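PDB 5JY1: putative short-chain dehydrogenase/reductase from Burkholderia xenovorans, which binds NAD and, as a short-chain dehydrogenase/reductase, probably catalyses nicotinamide-dependent oxidation or reduction, perhaps of 3-oxoacyl-carrier-protein substrates. Local coordinates for residues G24-G27 / R28-R32; E114-E117 / Q118-T122; N148-S151 / I152-T156; G255-L259 / P260-S264. One frame throughout, in Å; residues are numbered along the deposited sequence.

Contact 1 of 4, residues G24-G27 / R28-R32; sequences GGIG and RGVAR. With NAD (nicotinamide-adenine-dinucleotide), chain E.
Gly24, Gly25 and Gly27 meet Arg28, Gly29 and Ala31 over the first turns of helix 25-36, in the glycine-rich TGxxxGxG motif that joins the first strand of the Rossmann fold to its first helix. The backbone does most of the joining. Arg28 N donates to Gly24 O, and Gly29 N, Val30 N and Ala31 N follow with regular helical bonds to Gly25 O, Ile26 O and Gly27 O.

The helix start faces the NAD pyrophosphate. Ile26 N gives its proton to NAD O2N over 2.6 Å, almost straight at 175°, and the helix end would be expected to favour this negative group. With no side chain in the way, Gly25 CA lies 3.3 Å from the same O2N.

Van der Waals contact falls to Ile26, whose two branches divide the work. CG2 packs 4.0 Å from Val30 CG2, while CG1, anti to the carbonyl carbon (chi1 -72°), carries CD1 to within 3.6 Å of the nicotinamide amide nitrogen, NAD N7N. Ile231 and Ala235 of helix 227-239 cover this flank.

The charged side belongs to the arginines. Arg28 and Arg32 both form salt bridges with Glu57, and Arg32 CD lies over one face of the Arg28 guanidinium. At the edge of that group, in its plane, a water accepts from Arg28 NH1 (3.0 Å) and donates to Gly25 O (2.8 Å).

Contact 2 of 4, residues E114-E117 / Q118-T122; sequences EMLE and QTLTT
Glu114 to Glu117 and Gln118 to Thr121 are successive turns of helix 113-141, tied by four backbone bonds that each reach back four residues: Gln118 N to Glu114 O, Thr119 N to Met115 O, Leu120 N to Leu116 O at 2.8 Å, and Thr121 N to Glu117 O at 2.9 Å. The last is the most bent of the set, 150° at the hydrogen, and the helix widens into a pi-type turn at residues 120-122.

Glu117 O has a second donor. Thr121 OG1 lies 2.9 Å from Glu117 O and comes in above the carbonyl plane, on the face opposite Thr121 N, so the oxygen is gripped from both sides. Placing OG1 anti to the carbonyl carbon (chi1 -59°) folds the hydroxyl back toward the preceding turn and fixes its direction.

On another flank, Leu116 and Leu120 pack at an oblique angle. Leu116 CG touches Leu120 CD1 at 3.8 Å, and Leu116 CD1 lies 4.0 Å from Leu120 CG. Trp128 of the second subunit packs on Leu116, and its Trp125 on Leu120 and Glu117. This is consistent with the dimer interface of many short-chain dehydrogenases, where this long helix and the next, here 162-182, pair with their counterparts in a four-helix bundle. Within the chain, Ala167 of helix 162-182 lies against Leu120 and Thr119.

Thr119 has the same first torsion, and its OG1 likewise lies near the carbonyl four residues back, 3.2 Å from Met115 O; it is also hydrogen-bonded to Asp163 OD2, and which acceptor takes its single proton is not settled.

Contact 3 of 4, residues N148-S151 / I152-T156; sequences NFYS and IDTET. With NAD (nicotinamide-adenine-dinucleotide), chain E.
Ser151 O is gripped twice by Thr154. Thr154 OG1 donates to it over 2.8 Å, nearly in line with the carbonyl bond, while Thr154 N reaches the same Ser151 O at 3.0 Å from above the carbonyl plane. The hydroxyl can do this because OG1 sits between its own backbone N and carbonyl carbon (chi1 69°).

The Ser151 side chain works at the same turn. Its OG accepts from Asp153 N at 3.0 Å, a capping bond that makes an ST turn leading into helix 153-156. A water lies 2.8 Å from Ser151 OG and donates a weak bond to Asp153 OD2, which is also hydrogen-bonded to His161. Ser151 OG approaches NAD C5N to 3.4 Å, beside the nicotinamide ring and next to Tyr164, a position consistent with the active-site serine of short-chain dehydrogenases. Tyr150 O lies equally close to the ring, 3.4 Å from NAD C6N.

Tyr150 turns the other way. Its OH donates to Glu155 OE2 over 2.8 Å, meeting it on the syn side but 31° out of the plane of a carboxylate that stands almost perpendicular to the ring, 83° between the planes. His252 holds the other oxygen, OE1. Thr154 OG1 lies at the ring edge, in plane with it.

Tyr150, just past the end of strand 144-149, packs on Val172 of helix 162-182, on Ala191 and Ala193 of the adjacent strand 187-194, and on Thr250 and His252 of strand 250-253 beyond it; Lys168 of the same helix lies against Thr154.

Contact 4 of 4, residues G255-L259 / P260-S264; sequences GGLHL and PGYNS
Leu257 and Tyr262 meet with their side chains at about a right angle. Tyr262 is modelled in two conformations, and in the one described Leu257 CD2 lies 3.8 Å from Tyr262 CD1 and approaches the ring obliquely. Leu257 reaches this far because CG is anti to the backbone N (chi1 -177°). This tyrosine conformer has its ring between the backbone N and the carbonyl carbon (chi1 51°), which brings the CD1 side of the ring beside the leucine. The other branch, Leu257 CD1, touches Gly261 O at 3.6 Å. Ile152 and Ala158 pack on the tyrosine from the same chain.

The backbone makes its own bonds here. A type I turn closes with Leu259 N donating to Gly256 O, and Gly261 N then bonds to Leu257 O at 2.9 Å, a bent 137° at the hydrogen. Pro260 folds over this turn, its CD 3.2 Å from Leu257 O.

His258 points away from residues 260-264. Its ring stacks on His252, and NE2 bonds to Thr247 O of the fourth subunit. Asp254 accepts from Gly256 N and His258 N. Together Asp254, Gly255 and Gly256 form the DGG sequence that commonly follows the last strand of the sheet in short-chain dehydrogenases.

In the fold
All four contacts are local, each within one run of chain; they follow in series and none nests in or crosses another. Contact 1 starts helix 25-36 after the first strand, and contact 2 lies near the beginning of helix 113-141. That helix leads to strand 144-149, where contact 3 turns the chain into helix 153-156. Contact 4 shapes the loop after the last strand, 250-253. Contacts 1 and 3 both border NAD and, in one Phe149 conformer, touch through Ile26. Contact 4 packs against contact 3, with Ile152 CD1 on His258, and both reach the third subunit. Contact 2 touches no other, its nearest atoms about 9 Å from contact 3, and both face the second subunit.

Contact 1 of 4, residues G24-G27 / R28-R32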
loop_
_atom_site.group_PDB
_atom_site.type_symbol
_atom_site.label_atom_id
_atom_site.label_comp_id
_atom_site.label_asym_id
_atom_site.label_seq_id
_atom_site.Cartn_x
_atom_site.Cartn_y
_atom_site.Cartn_z
ATOM N N GLY A 24 30.221 5.963 -6.707
ATOM C CA GLY A 24 29.547 7.131 -7.232
ATOM C C GLY A 24 28.117 7.234 -6.744
ATOM O O GLY A 24 27.618 6.368 -6.022
ATOM N N GLY A 25 27.473 8.338 -7.130
ATOM C CA GLY A 25 26.035 8.488 -6.962
ATOM C C GLY A 25 25.578 8.362 -5.523
ATOM O O GLY A 25 26.196 8.889 -4.589
ATOM N N ILE A 26 24.468 7.646 -5.336
ATOM C CA ILE A 26 23.894 7.512 -4.002
ATOM C C ILE A 26 24.799 6.676 -3.105
ATOM O O ILE A 26 24.964 6.980 -1.916
ATOM C CB ILE A 26 22.471 6.927 -4.096
ATOM C CG1 ILE A 26 21.522 7.986 -4.660
ATOM C CG2 ILE A 26 22.005 6.464 -2.731
ATOM C CD1 ILE A 26 20.085 7.518 -4.876
ATOM N N GLY A 27 25.405 5.619 -3.652
ATOM C CA GLY A 27 26.270 4.780 -2.838
ATOM C C GLY A 27 27.436 5.550 -2.252
ATOM O O GLY A 27 27.811 5.346 -1.095
ATOM N N ARG A 28 28.027 6.447 -3.049
ATOM C CA ARG A 28 29.093 7.310 -2.552
ATOM C C ARG A 28 28.586 8.233 -1.452
ATOM O O ARG A 28 29.269 8.448 -0.442
ATOM C CB ARG A 28 29.675 8.130 -3.702
ATOM C CG ARG A 28 30.592 9.262 -3.249
ATOM C CD ARG A 28 31.166 10.003 -4.440
ATOM N NE ARG A 28 32.040 11.102 -4.033
ATOM C CZ ARG A 28 31.611 12.324 -3.734
ATOM N NH1 ARG A 28 30.315 12.608 -3.785
ATOM N NH2 ARG A 28 32.476 13.264 -3.374
ATOM N N GLY A 29 27.396 8.802 -1.640
ATOM C CA GLY A 29 26.845 9.678 -0.621
ATOM C C GLY A 29 26.563 8.939 0.669
ATOM O O GLY A 29 26.831 9.451 1.760
ATOM N N VAL A 30 26.031 7.718 0.564
ATOM C CA VAL A 30 25.794 6.899 1.750
ATOM C C VAL A 30 27.114 6.545 2.430
ATOM O O VAL A 30 27.246 6.641 3.656
ATOM C CB VAL A 30 24.987 5.639 1.376
ATOM C CG1 VAL A 30 24.902 4.691 2.563
ATOM C CG2 VAL A 30 23.587 6.026 0.896
ATOM N N ALA A 31 28.112 6.121 1.645
ATOM C CA ALA A 31 29.394 5.745 2.232
ATOM C C ALA A 31 30.025 6.908 2.988
ATOM O O ALA A 31 30.542 6.727 4.094
ATOM C CB ALA A 31 30.345 5.237 1.143
ATOM N N ARG A 32 30.005 8.108 2.402
ATOM C CA ARG A 32 30.570 9.272 3.080
ATOM C C ARG A 32 29.779 9.624 4.336
ATOM O O ARG A 32 30.369 9.998 5.359
ATOM C CB ARG A 32 30.628 10.459 2.115
ATOM C CG ARG A 32 31.751 10.358 1.082
ATOM C CD ARG A 32 31.547 11.327 -0.068
ATOM N NE ARG A 32 31.428 12.703 0.405
ATOM C CZ ARG A 32 32.412 13.595 0.387
ATOM N NH1 ARG A 32 33.603 13.272 -0.100
ATOM N NH2 ARG A 32 32.201 14.819 0.851
HETATM P PA NAD E . 24.841 5.212 -10.198
HETATM O O1A NAD E . 24.697 4.755 -11.617
HETATM O O2A NAD E . 25.154 6.696 -10.066
HETATM O O5B NAD E . 26.007 4.323 -9.398
HETATM C C5B NAD E . 25.989 2.955 -9.611
HETATM C C4B NAD E . 27.276 2.337 -8.928
HETATM O O4B NAD E . 27.207 1.052 -9.019
HETATM C C3B NAD E . 28.531 2.770 -9.762
HETATM O O3B NAD E . 29.535 3.228 -8.909
HETATM C C2B NAD E . 28.925 1.496 -10.468
HETATM O O2B NAD E . 30.382 1.520 -10.864
HETATM C C1B NAD E . 28.650 0.582 -9.556
HETATM N N9A NAD E . 28.519 -0.735 -10.151
HETATM C C8A NAD E . 27.963 -1.013 -11.332
HETATM N N7A NAD E . 28.040 -2.315 -11.521
HETATM C C5A NAD E . 28.645 -2.848 -10.457
HETATM C C6A NAD E . 28.978 -4.171 -10.163
HETATM N N6A NAD E . 28.815 -5.460 -10.822
HETATM N N1A NAD E . 29.584 -4.456 -9.027
HETATM C C2A NAD E . 29.885 -3.446 -8.143
HETATM N N3A NAD E . 29.574 -2.158 -8.422
HETATM C C4A NAD E . 28.939 -1.873 -9.603
HETATM O O3 NAD E . 23.436 4.850 -9.410
HETATM P PN NAD E . 22.519 5.808 -8.459
HETATM O O1N NAD E . 21.727 6.765 -9.335
HETATM O O2N NAD E . 23.331 6.612 -7.426
HETATM O O5D NAD E . 21.433 4.806 -7.710
HETATM C C5D NAD E . 21.886 3.977 -6.641
HETATM C C4D NAD E . 20.716 3.065 -6.143
HETATM O O4D NAD E . 19.612 3.787 -5.963
HETATM C C3D NAD E . 20.384 2.046 -7.238
HETATM O O3D NAD E . 20.026 0.862 -6.707
HETATM C C2D NAD E . 19.182 2.697 -7.964
HETATM O O2D NAD E . 18.459 1.616 -8.688
HETATM C C1D NAD E . 18.491 3.235 -6.981
HETATM N N1N NAD E . 17.673 4.357 -7.413
HETATM C C2N NAD E . 18.228 5.576 -7.648
HETATM C C3N NAD E . 17.442 6.652 -8.067
HETATM C C7N NAD E . 18.049 8.010 -8.337
HETATM O O7N NAD E . 17.336 8.984 -8.520
HETATM N N7N NAD E . 19.450 8.165 -8.383
HETATM C C4N NAD E . 16.094 6.473 -8.242
HETATM C C5N NAD E . 15.537 5.267 -8.003
HETATM C C6N NAD E . 16.332 4.193 -7.578
HETATM O O HOH W 1 27.830 11.166 -4.595
#

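Contact 2 of 4, residues E114-E117 / Q118-T122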
loop_
_atom_site.group_PDB
_atom_site.type_symbol
_atom_site.label_atom_id
_atom_site.label_comp_id
_atom_site.label_asym_id
_atom_site.label_seq_id
_atom_site.Cartn_x
_atom_site.Cartn_y
_atom_site.Cartn_z
ATOM N N GLU A 114 17.762 -10.932 -22.531
ATOM C CA GLU A 114 19.093 -10.656 -22.008
ATOM C C GLU A 114 19.079 -9.452 -21.072
ATOM O O GLU A 114 19.777 -9.441 -20.050
ATOM C CB GLU A 114 20.066 -10.439 -23.166
ATOM C CG GLU A 114 20.419 -11.703 -23.953
ATOM C CD GLU A 114 19.266 -12.261 -24.791
ATOM O OE1 GLU A 114 18.404 -11.478 -25.260
ATOM O OE2 GLU A 114 19.226 -13.498 -24.978
ATOM N N MET A 115 18.286 -8.426 -21.397
ATOM C CA MET A 115 18.192 -7.272 -20.507
ATOM C C MET A 115 17.581 -7.653 -19.163
ATOM O O MET A 115 18.075 -7.227 -18.112
ATOM C CB MET A 115 17.378 -6.154 -21.156
ATOM C CG MET A 115 18.049 -5.514 -22.351
ATOM S SD MET A 115 16.935 -4.393 -23.215
ATOM C CE MET A 115 17.772 -4.258 -24.794
ATOM N N LEU A 116 16.497 -8.445 -19.171
ATOM C CA LEU A 116 15.891 -8.857 -17.905
ATOM C C LEU A 116 16.853 -9.711 -17.085
ATOM O O LEU A 116 16.970 -9.540 -15.867
ATOM C CB LEU A 116 14.588 -9.618 -18.151
ATOM C CG LEU A 116 13.899 -10.123 -16.879
ATOM C CD1 LEU A 116 13.515 -8.953 -15.977
ATOM C CD2 LEU A 116 12.662 -10.966 -17.198
ATOM N N GLU A 117 17.570 -10.626 -17.741
ATOM C CA GLU A 117 18.549 -11.427 -17.015
ATOM C C GLU A 117 19.618 -10.549 -16.372
ATOM O O GLU A 117 19.986 -10.751 -15.207
ATOM C CB GLU A 117 19.186 -12.441 -17.967
ATOM C CG GLU A 117 20.169 -13.388 -17.293
ATOM C CD GLU A 117 20.695 -14.454 -18.242
ATOM O OE1 GLU A 117 20.320 -14.435 -19.436
ATOM O OE2 GLU A 117 21.483 -15.309 -17.789
ATOM N N GLN A 118 20.130 -9.565 -17.117
ATOM C CA GLN A 118 21.177 -8.702 -16.585
ATOM C C GLN A 118 20.668 -7.881 -15.407
ATOM O O GLN A 118 21.376 -7.709 -14.405
ATOM C CB GLN A 118 21.701 -7.783 -17.685
ATOM C CG GLN A 118 22.831 -6.875 -17.255
ATOM C CD GLN A 118 23.164 -5.845 -18.309
ATOM O OE1 GLN A 118 23.134 -4.642 -18.049
ATOM N NE2 GLN A 118 23.473 -6.310 -19.515
ATOM N N THR A 119 19.442 -7.363 -15.511
ATOM C CA THR A 119 18.891 -6.560 -14.427
ATOM C C THR A 119 18.569 -7.417 -13.207
ATOM O O THR A 119 18.825 -7.003 -12.073
ATOM C CB THR A 119 17.652 -5.807 -14.913
ATOM O OG1 THR A 119 18.038 -4.894 -15.949
ATOM C CG2 THR A 119 17.045 -5.019 -13.785
ATOM N N LEU A 120 18.033 -8.623 -13.414
ATOM C CA LEU A 120 17.830 -9.534 -12.290
ATOM C C LEU A 120 19.155 -9.872 -11.608
ATOM O O LEU A 120 19.220 -9.954 -10.374
ATOM C CB LEU A 120 17.128 -10.814 -12.761
ATOM C CG LEU A 120 15.640 -10.694 -13.104
ATOM C CD1 LEU A 120 15.178 -11.979 -13.759
ATOM C CD2 LEU A 120 14.785 -10.390 -11.868
ATOM N N THR A 121 20.230 -10.037 -12.387
ATOM C CA THR A 121 21.525 -10.363 -11.791
ATOM C C THR A 121 22.073 -9.196 -10.972
ATOM O O THR A 121 22.463 -9.374 -9.811
ATOM C CB THR A 121 22.532 -10.763 -12.870
ATOM O OG1 THR A 121 22.045 -11.899 -13.600
ATOM C CG2 THR A 121 23.888 -11.105 -12.237
ATOM N N THR A 122 22.114 -7.992 -11.558
ATOM C CA THR A 122 22.803 -6.884 -10.896
ATOM C C THR A 122 21.997 -6.309 -9.741
ATOM O O THR A 122 22.576 -5.755 -8.799
ATOM C CB THR A 122 23.143 -5.765 -11.888
ATOM O OG1 THR A 122 21.935 -5.199 -12.417
ATOM C CG2 THR A 122 23.998 -6.287 -13.026
#

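Contact 3 of 4, residues N148-S151 / I152-T156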
loop_
_atom_site.group_PDB
_atom_site.type_symbol
_atom_site.label_atom_id
_atom_site.label_comp_id
_atom_site.label_asym_id
_atom_site.label_seq_id
_atom_site.Cartn_x
_atom_site.Cartn_y
_atom_site.Cartn_z
ATOM N N ASN A 148 18.216 -2.137 1.654
ATOM C CA ASN A 148 18.096 -2.386 0.226
ATOM C C ASN A 148 17.516 -1.155 -0.460
ATOM O O ASN A 148 16.898 -0.302 0.174
ATOM C CB ASN A 148 17.216 -3.610 -0.041
ATOM C CG ASN A 148 17.850 -4.883 0.463
ATOM O OD1 ASN A 148 19.076 -4.998 0.486
ATOM N ND2 ASN A 148 17.028 -5.847 0.877
ATOM N N PHE A 149 17.753 -1.044 -1.763
ATOM C CA PHE A 149 17.261 0.083 -2.545
ATOM C C PHE A 149 16.329 -0.417 -3.637
ATOM O O PHE A 149 16.702 -1.286 -4.428
ATOM C CB PHE A 149 18.413 0.885 -3.154
ATOM C CG PHE A 149 19.052 1.842 -2.189
ATOM C CD1 PHE A 149 18.543 3.113 -2.019
ATOM C CD2 PHE A 149 20.141 1.460 -1.432
ATOM C CE1 PHE A 149 19.117 4.003 -1.124
ATOM C CE2 PHE A 149 20.726 2.345 -0.538
ATOM C CZ PHE A 149 20.215 3.619 -0.384
ATOM N N TYR A 150 15.117 0.127 -3.673
ATOM C CA TYR A 150 14.224 -0.169 -4.783
ATOM C C TYR A 150 13.905 1.169 -5.441
ATOM O O TYR A 150 14.740 2.082 -5.394
ATOM C CB TYR A 150 12.994 -0.974 -4.320
ATOM C CG TYR A 150 11.880 -0.220 -3.617
ATOM C CD1 TYR A 150 12.062 0.319 -2.348
ATOM C CD2 TYR A 150 10.624 -0.100 -4.209
ATOM C CE1 TYR A 150 11.025 0.993 -1.701
ATOM C CE2 TYR A 150 9.597 0.561 -3.583
ATOM C CZ TYR A 150 9.798 1.108 -2.335
ATOM O OH TYR A 150 8.765 1.766 -1.727
ATOM N N SER A 151 12.746 1.315 -6.075
ATOM C CA SER A 151 12.490 2.530 -6.825
ATOM C C SER A 151 11.000 2.816 -6.886
ATOM O O SER A 151 10.172 1.900 -6.949
ATOM C CB SER A 151 13.054 2.442 -8.251
ATOM O OG SER A 151 12.706 3.601 -9.002
ATOM N N ILE A 152 10.672 4.109 -6.897
ATOM C CA ILE A 152 9.309 4.555 -7.167
ATOM C C ILE A 152 8.811 4.034 -8.511
ATOM O O ILE A 152 7.598 3.887 -8.707
ATOM C CB ILE A 152 9.244 6.099 -7.093
ATOM C CG1 ILE A 152 7.803 6.597 -7.188
ATOM C CG2 ILE A 152 10.057 6.724 -8.216
ATOM C CD1 ILE A 152 7.680 8.080 -6.980
ATOM N N ASP A 153 9.726 3.730 -9.443
ATOM C CA ASP A 153 9.319 3.173 -10.735
ATOM C C ASP A 153 8.571 1.853 -10.581
ATOM O O ASP A 153 7.744 1.509 -11.441
ATOM C CB ASP A 153 10.541 2.961 -11.636
ATOM C CG ASP A 153 11.116 4.261 -12.189
ATOM O OD1 ASP A 153 10.543 5.358 -11.969
ATOM O OD2 ASP A 153 12.145 4.165 -12.885
ATOM N N THR A 154 8.864 1.080 -9.523
ATOM C CA THR A 154 8.155 -0.181 -9.302
ATOM C C THR A 154 6.702 0.041 -8.946
ATOM O O THR A 154 5.901 -0.895 -9.056
ATOM C CB THR A 154 8.774 -1.003 -8.166
ATOM O OG1 THR A 154 8.533 -0.341 -6.911
ATOM C CG2 THR A 154 10.255 -1.164 -8.362
ATOM N N GLU A 155 6.362 1.238 -8.476
ATOM C CA GLU A 155 5.014 1.565 -8.050
ATOM C C GLU A 155 4.226 2.311 -9.117
ATOM O O GLU A 155 2.995 2.186 -9.170
ATOM C CB GLU A 155 5.081 2.389 -6.752
ATOM C CG GLU A 155 5.594 1.548 -5.587
ATOM C CD GLU A 155 6.261 2.333 -4.470
ATOM O OE1 GLU A 155 6.630 3.508 -4.681
ATOM O OE2 GLU A 155 6.451 1.741 -3.379
ATOM N N THR A 156 4.904 3.071 -9.978
ATOM C CA THR A 156 4.229 3.725 -11.092
ATOM C C THR A 156 4.238 2.879 -12.353
ATOM O O THR A 156 3.570 3.246 -13.326
ATOM C CB THR A 156 4.866 5.084 -11.418
ATOM O OG1 THR A 156 6.197 4.884 -11.922
ATOM C CG2 THR A 156 4.943 5.968 -10.183
HETATM P PA NAD E . 24.841 5.212 -10.198
HETATM O O1A NAD E . 24.697 4.755 -11.617
HETATM O O2A NAD E . 25.154 6.696 -10.066
HETATM O O5B NAD E . 26.007 4.323 -9.398
HETATM C C5B NAD E . 25.989 2.955 -9.611
HETATM C C4B NAD E . 27.276 2.337 -8.928
HETATM O O4B NAD E . 27.207 1.052 -9.019
HETATM C C3B NAD E . 28.531 2.770 -9.762
HETATM O O3B NAD E . 29.535 3.228 -8.909
HETATM C C2B NAD E . 28.925 1.496 -10.468
HETATM O O2B NAD E . 30.382 1.520 -10.864
HETATM C C1B NAD E . 28.650 0.582 -9.556
HETATM N N9A NAD E . 28.519 -0.735 -10.151
HETATM C C8A NAD E . 27.963 -1.013 -11.332
HETATM N N7A NAD E . 28.040 -2.315 -11.521
HETATM C C5A NAD E . 28.645 -2.848 -10.457
HETATM C C6A NAD E . 28.978 -4.171 -10.163
HETATM N N6A NAD E . 28.815 -5.460 -10.822
HETATM N N1A NAD E . 29.584 -4.456 -9.027
HETATM C C2A NAD E . 29.885 -3.446 -8.143
HETATM N N3A NAD E . 29.574 -2.158 -8.422
HETATM C C4A NAD E . 28.939 -1.873 -9.603
HETATM O O3 NAD E . 23.436 4.850 -9.410
HETATM P PN NAD E . 22.519 5.808 -8.459
HETATM O O1N NAD E . 21.727 6.765 -9.335
HETATM O O2N NAD E . 23.331 6.612 -7.426
HETATM O O5D NAD E . 21.433 4.806 -7.710
HETATM C C5D NAD E . 21.886 3.977 -6.641
HETATM C C4D NAD E . 20.716 3.065 -6.143
HETATM O O4D NAD E . 19.612 3.787 -5.963
HETATM C C3D NAD E . 20.384 2.046 -7.238
HETATM O O3D NAD E . 20.026 0.862 -6.707
HETATM C C2D NAD E . 19.182 2.697 -7.964
HETATM O O2D NAD E . 18.459 1.616 -8.688
HETATM C C1D NAD E . 18.491 3.235 -6.981
HETATM N N1N NAD E . 17.673 4.357 -7.413
HETATM C C2N NAD E . 18.228 5.576 -7.648
HETATM C C3N NAD E . 17.442 6.652 -8.067
HETATM C C7N NAD E . 18.049 8.010 -8.337
HETATM O O7N NAD E . 17.336 8.984 -8.520
HETATM N N7N NAD E . 19.450 8.165 -8.383
HETATM C C4N NAD E . 16.094 6.473 -8.242
HETATM C C5N NAD E . 15.537 5.267 -8.003
HETATM C C6N NAD E . 16.332 4.193 -7.578
HETATM O O HOH W 2 14.136 4.736 -11.074
#

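Contact 4 of 4, residues G255-L259 / P260-S264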
loop_
_atom_site.group_PDB
_atom_site.type_symbol
_atom_site.label_atom_id
_atom_site.label_comp_id
_atom_site.label_asym_id
_atom_site.label_seq_id
_atom_site.Cartn_x
_atom_site.Cartn_y
_atom_site.Cartn_z
ATOM N N GLY A 255 11.824 13.780 -1.664
ATOM C CA GLY A 255 11.190 15.083 -1.670
ATOM C C GLY A 255 9.685 15.025 -1.717
ATOM O O GLY A 255 9.044 16.049 -1.983
ATOM N N GLY A 256 9.103 13.854 -1.497
ATOM C CA GLY A 256 7.667 13.687 -1.583
ATOM C C GLY A 256 7.142 13.234 -2.928
ATOM O O GLY A 256 5.920 13.163 -3.095
ATOM N N LEU A 257 8.020 12.908 -3.885
ATOM C CA LEU A 257 7.578 12.583 -5.245
ATOM C C LEU A 257 6.538 11.464 -5.274
ATOM O O LEU A 257 5.656 11.468 -6.142
ATOM C CB LEU A 257 8.786 12.196 -6.112
ATOM C CG LEU A 257 8.492 11.907 -7.594
ATOM C CD1 LEU A 257 8.080 13.170 -8.311
ATOM C CD2 LEU A 257 9.675 11.264 -8.301
ATOM N N HIS A 258 6.606 10.517 -4.333
ATOM C CA HIS A 258 5.643 9.414 -4.303
ATOM C C HIS A 258 4.196 9.892 -4.207
ATOM O O HIS A 258 3.284 9.168 -4.627
ATOM C CB HIS A 258 5.970 8.485 -3.130
ATOM C CG HIS A 258 5.815 9.142 -1.797
ATOM N ND1 HIS A 258 4.667 9.019 -1.047
ATOM C CD2 HIS A 258 6.644 9.958 -1.095
ATOM C CE1 HIS A 258 4.787 9.742 0.055
ATOM N NE2 HIS A 258 5.978 10.320 0.050
ATOM N N LEU A 259 3.958 11.102 -3.683
ATOM C CA LEU A 259 2.579 11.586 -3.585
ATOM C C LEU A 259 1.995 11.916 -4.955
ATOM O O LEU A 259 1.005 11.275 -5.350
ATOM C CB LEU A 259 2.502 12.764 -2.603
ATOM C CG LEU A 259 2.702 12.437 -1.121
ATOM C CD1 LEU A 259 2.786 13.740 -0.298
ATOM C CD2 LEU A 259 1.590 11.539 -0.594
ATOM N N PRO A 260 2.535 12.871 -5.734
ATOM C CA PRO A 260 1.944 13.121 -7.060
ATOM C C PRO A 260 2.307 12.075 -8.097
ATOM O O PRO A 260 1.659 12.035 -9.150
ATOM C CB PRO A 260 2.512 14.493 -7.453
ATOM C CG PRO A 260 3.847 14.530 -6.765
ATOM C CD PRO A 260 3.638 13.817 -5.451
ATOM N N GLY A 261 3.315 11.248 -7.846
ATOM C CA GLY A 261 3.777 10.390 -8.916
ATOM C C GLY A 261 4.454 11.216 -10.004
ATOM O O GLY A 261 4.919 12.343 -9.786
ATOM N N TYR A 262 4.512 10.623 -11.195
ATOM C CA TYR A 262 5.036 11.291 -12.383
ATOM C C TYR A 262 4.581 10.499 -13.602
ATOM O O TYR A 262 4.561 9.265 -13.566
ATOM C CB TYR A 262 6.570 11.380 -12.348
ATOM C CG TYR A 262 7.169 10.032 -12.060
ATOM C CD1 TYR A 262 7.248 9.562 -10.756
ATOM C CD2 TYR A 262 7.599 9.200 -13.091
ATOM C CE1 TYR A 262 7.747 8.321 -10.479
ATOM C CE2 TYR A 262 8.108 7.946 -12.820
ATOM C CZ TYR A 262 8.178 7.518 -11.508
ATOM O OH TYR A 262 8.668 6.278 -11.202
ATOM N N ASN A 263 4.235 11.199 -14.673
ATOM C CA ASN A 263 3.831 10.542 -15.912
ATOM C C ASN A 263 5.065 10.364 -16.790
ATOM O O ASN A 263 5.677 11.348 -17.213
ATOM C CB ASN A 263 2.750 11.358 -16.626
ATOM C CG ASN A 263 2.129 10.614 -17.804
ATOM O OD1 ASN A 263 2.527 9.496 -18.130
ATOM N ND2 ASN A 263 1.136 11.233 -18.435
ATOM N N SER A 264 5.434 9.110 -17.055
ATOM C CA SER A 264 6.650 8.789 -17.795
ATOM C C SER A 264 6.393 8.384 -19.248
ATOM O O SER A 264 7.307 7.876 -19.911
ATOM C CB SER A 264 7.437 7.688 -17.065
ATOM O OG SER A 264 6.609 6.585 -16.704
#